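Local structure of lipocalin allergen (Canis lupus familiaris, 4ODD) at residues N53-V58 with C62-V67. The protein is a dog dander allergen of the lipocalin family that probably binds small molecules. Numbering follows the deposited sequence.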
loop_
_atom_site.group_PDB
_atom_site.type_symbol
_atom_site.label_atom_id
_atom_site.label_comp_id
_atom_site.label_asym_id
_atom_site.label_seq_id
_atom_site.Cartn_x
_atom_site.Cartn_y
_atom_site.Cartn_z
ATOM N N ASN A 53 -4.984 -1.953 -8.042
ATOM C CA ASN A 53 -6.172 -1.188 -8.339
ATOM C C ASN A 53 -6.650 -0.486 -7.068
ATOM O O ASN A 53 -6.836 -1.128 -6.019
ATOM C CB ASN A 53 -7.238 -2.105 -8.915
ATOM C CG ASN A 53 -8.536 -1.388 -9.171
ATOM O OD1 ASN A 53 -9.545 -1.618 -8.479
ATOM N ND2 ASN A 53 -8.525 -0.498 -10.165
ATOM N N PHE A 54 -6.828 0.833 -7.151
ATOM C CA PHE A 54 -7.135 1.609 -5.955
ATOM C C PHE A 54 -7.658 2.992 -6.282
ATOM O O PHE A 54 -7.542 3.457 -7.409
ATOM C CB PHE A 54 -5.889 1.737 -5.092
ATOM C CG PHE A 54 -4.768 2.481 -5.763
ATOM C CD1 PHE A 54 -4.670 3.867 -5.664
ATOM C CD2 PHE A 54 -3.795 1.796 -6.478
ATOM C CE1 PHE A 54 -3.615 4.552 -6.277
ATOM C CE2 PHE A 54 -2.755 2.468 -7.097
ATOM C CZ PHE A 54 -2.656 3.837 -6.998
ATOM N N TYR A 55 -8.227 3.652 -5.280
ATOM C CA TYR A 55 -8.691 5.033 -5.440
ATOM C C TYR A 55 -7.844 6.004 -4.618
ATOM O O TYR A 55 -7.360 5.672 -3.535
ATOM C CB TYR A 55 -10.165 5.171 -5.033
ATOM C CG TYR A 55 -11.163 4.629 -6.039
ATOM C CD1 TYR A 55 -11.683 5.442 -7.042
ATOM C CD2 TYR A 55 -11.602 3.314 -5.972
ATOM C CE1 TYR A 55 -12.603 4.958 -7.962
ATOM C CE2 TYR A 55 -12.525 2.814 -6.889
ATOM C CZ TYR A 55 -13.018 3.642 -7.883
ATOM O OH TYR A 55 -13.929 3.151 -8.797
ATOM N N VAL A 56 -7.642 7.193 -5.165
ATOM C CA VAL A 56 -7.141 8.326 -4.397
ATOM C C VAL A 56 -8.156 9.444 -4.517
ATOM O O VAL A 56 -8.811 9.586 -5.555
ATOM C CB VAL A 56 -5.795 8.866 -4.939
ATOM C CG1 VAL A 56 -4.652 8.016 -4.467
ATOM C CG2 VAL A 56 -5.829 8.938 -6.466
ATOM N N LYS A 57 -8.293 10.231 -3.454
ATOM C CA LYS A 57 -9.123 11.428 -3.521
ATOM C C LYS A 57 -8.270 12.539 -4.149
ATOM O O LYS A 57 -7.244 12.927 -3.599
ATOM C CB LYS A 57 -9.665 11.832 -2.133
ATOM C CG LYS A 57 -10.690 10.863 -1.474
ATOM C CD LYS A 57 -11.116 11.378 -0.065
ATOM C CE LYS A 57 -11.680 10.291 0.875
ATOM N NZ LYS A 57 -11.691 10.718 2.330
ATOM N N VAL A 58 -8.677 13.013 -5.322
ATOM C CA VAL A 58 -7.964 14.092 -5.997
ATOM C C VAL A 58 -8.829 15.344 -6.099
ATOM O O VAL A 58 -9.698 15.442 -6.974
ATOM C CB VAL A 58 -7.499 13.679 -7.412
ATOM C CG1 VAL A 58 -6.981 14.895 -8.175
ATOM C CG2 VAL A 58 -6.437 12.586 -7.328
ATOM N N CYS A 62 -13.068 11.150 -6.349
ATOM C CA CYS A 62 -12.566 9.779 -6.352
ATOM C C CYS A 62 -12.012 9.394 -7.712
ATOM O O CYS A 62 -12.741 9.357 -8.699
ATOM C CB CYS A 62 -13.648 8.794 -5.917
ATOM S SG CYS A 62 -13.988 8.850 -4.156
ATOM N N VAL A 63 -10.717 9.101 -7.753
ATOM C CA VAL A 63 -10.053 8.729 -8.995
ATOM C C VAL A 63 -9.510 7.316 -8.917
ATOM O O VAL A 63 -8.656 7.001 -8.082
ATOM C CB VAL A 63 -8.892 9.686 -9.309
ATOM C CG1 VAL A 63 -8.099 9.186 -10.501
ATOM C CG2 VAL A 63 -9.421 11.077 -9.566
ATOM N N GLU A 64 -10.006 6.467 -9.805
ATOM C CA GLU A 64 -9.553 5.084 -9.860
ATOM C C GLU A 64 -8.188 4.993 -10.523
ATOM O O GLU A 64 -7.912 5.725 -11.474
ATOM C CB GLU A 64 -10.561 4.215 -10.615
ATOM C CG GLU A 64 -10.240 2.732 -10.567
ATOM C CD GLU A 64 -11.360 1.884 -11.105
ATOM O OE1 GLU A 64 -12.346 2.453 -11.626
ATOM O OE2 GLU A 64 -11.254 0.646 -11.000
ATOM N N ASN A 65 -7.347 4.097 -10.002
ATOM C CA ASN A 65 -6.021 3.832 -10.554
ATOM C C ASN A 65 -5.824 2.356 -10.802
ATOM O O ASN A 65 -6.348 1.513 -10.065
ATOM C CB ASN A 65 -4.905 4.328 -9.626
ATOM C CG ASN A 65 -4.885 5.854 -9.478
ATOM O OD1 ASN A 65 -5.592 6.416 -8.650
ATOM N ND2 ASN A 65 -4.048 6.520 -10.270
ATOM N N SER A 66 -5.068 2.060 -11.852
ATOM C CA SER A 66 -4.638 0.695 -12.138
ATOM C C SER A 66 -3.168 0.719 -12.548
ATOM O O SER A 66 -2.824 0.995 -13.702
ATOM C CB SER A 66 -5.516 0.035 -13.218
ATOM O OG SER A 66 -6.665 -0.537 -12.629
ATOM N N VAL A 67 -2.302 0.445 -11.585
ATOM C CA VAL A 67 -0.885 0.652 -11.789
ATOM C C VAL A 67 -0.144 -0.657 -12.012
ATOM O O VAL A 67 -0.266 -1.601 -11.225
ATOM C CB VAL A 67 -0.260 1.429 -10.623
ATOM C CG1 VAL A 67 1.260 1.479 -10.768
ATOM C CG2 VAL A 67 -0.853 2.841 -10.555
#
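Phe54 and Asn65 face each other as a hydrogen-bonded antiparallel pair, Phe54 N giving to Asn65 O at 3.0 Å and Asn65 N to Phe54 O at 2.7 Å. Val56 and Val63 repeat the arrangement two residues on, again with two backbone bonds. On the face shared by Phe54 and Asn65, the phenyl ring is turned back toward Asn65, CG lying between the backbone N and the carbonyl carbon (chi1 63°). Asn65 CB then lies over one ring face, a CH-pi contact 3.6 Å from the ring centroid of Phe54, while Val67 CG2 reaches the same ring obliquely. On the face that holds Asn53, Tyr55 and Glu64, the glutamate chain crosses the Tyr55 ring at a slant, Glu64 CG making a CH-pi contact over one face, offset toward the rim. The extended Glu64 chain takes its carboxylate on to Asn53, where ND2 donates almost straight to the anti lone pair of OE2 (3.1 Å, 166°). Ser66 OG accepts a more bent bond from the same Asn53 ND2, and the two together should restrain the amide's rotation.

Further out, strand 36-44 flanks 49-57 on its other edge, Tyr81 meets Phe54 edge-to-face, and Cys62 is tied to Cys154 by the disulfide. This hairpin of the lipocalin barrel thus joins an aromatic ring to an amide–carboxylate–hydroxyl cluster on one face, while on the other Phe54, Val56 and Val63 pack with Asn65.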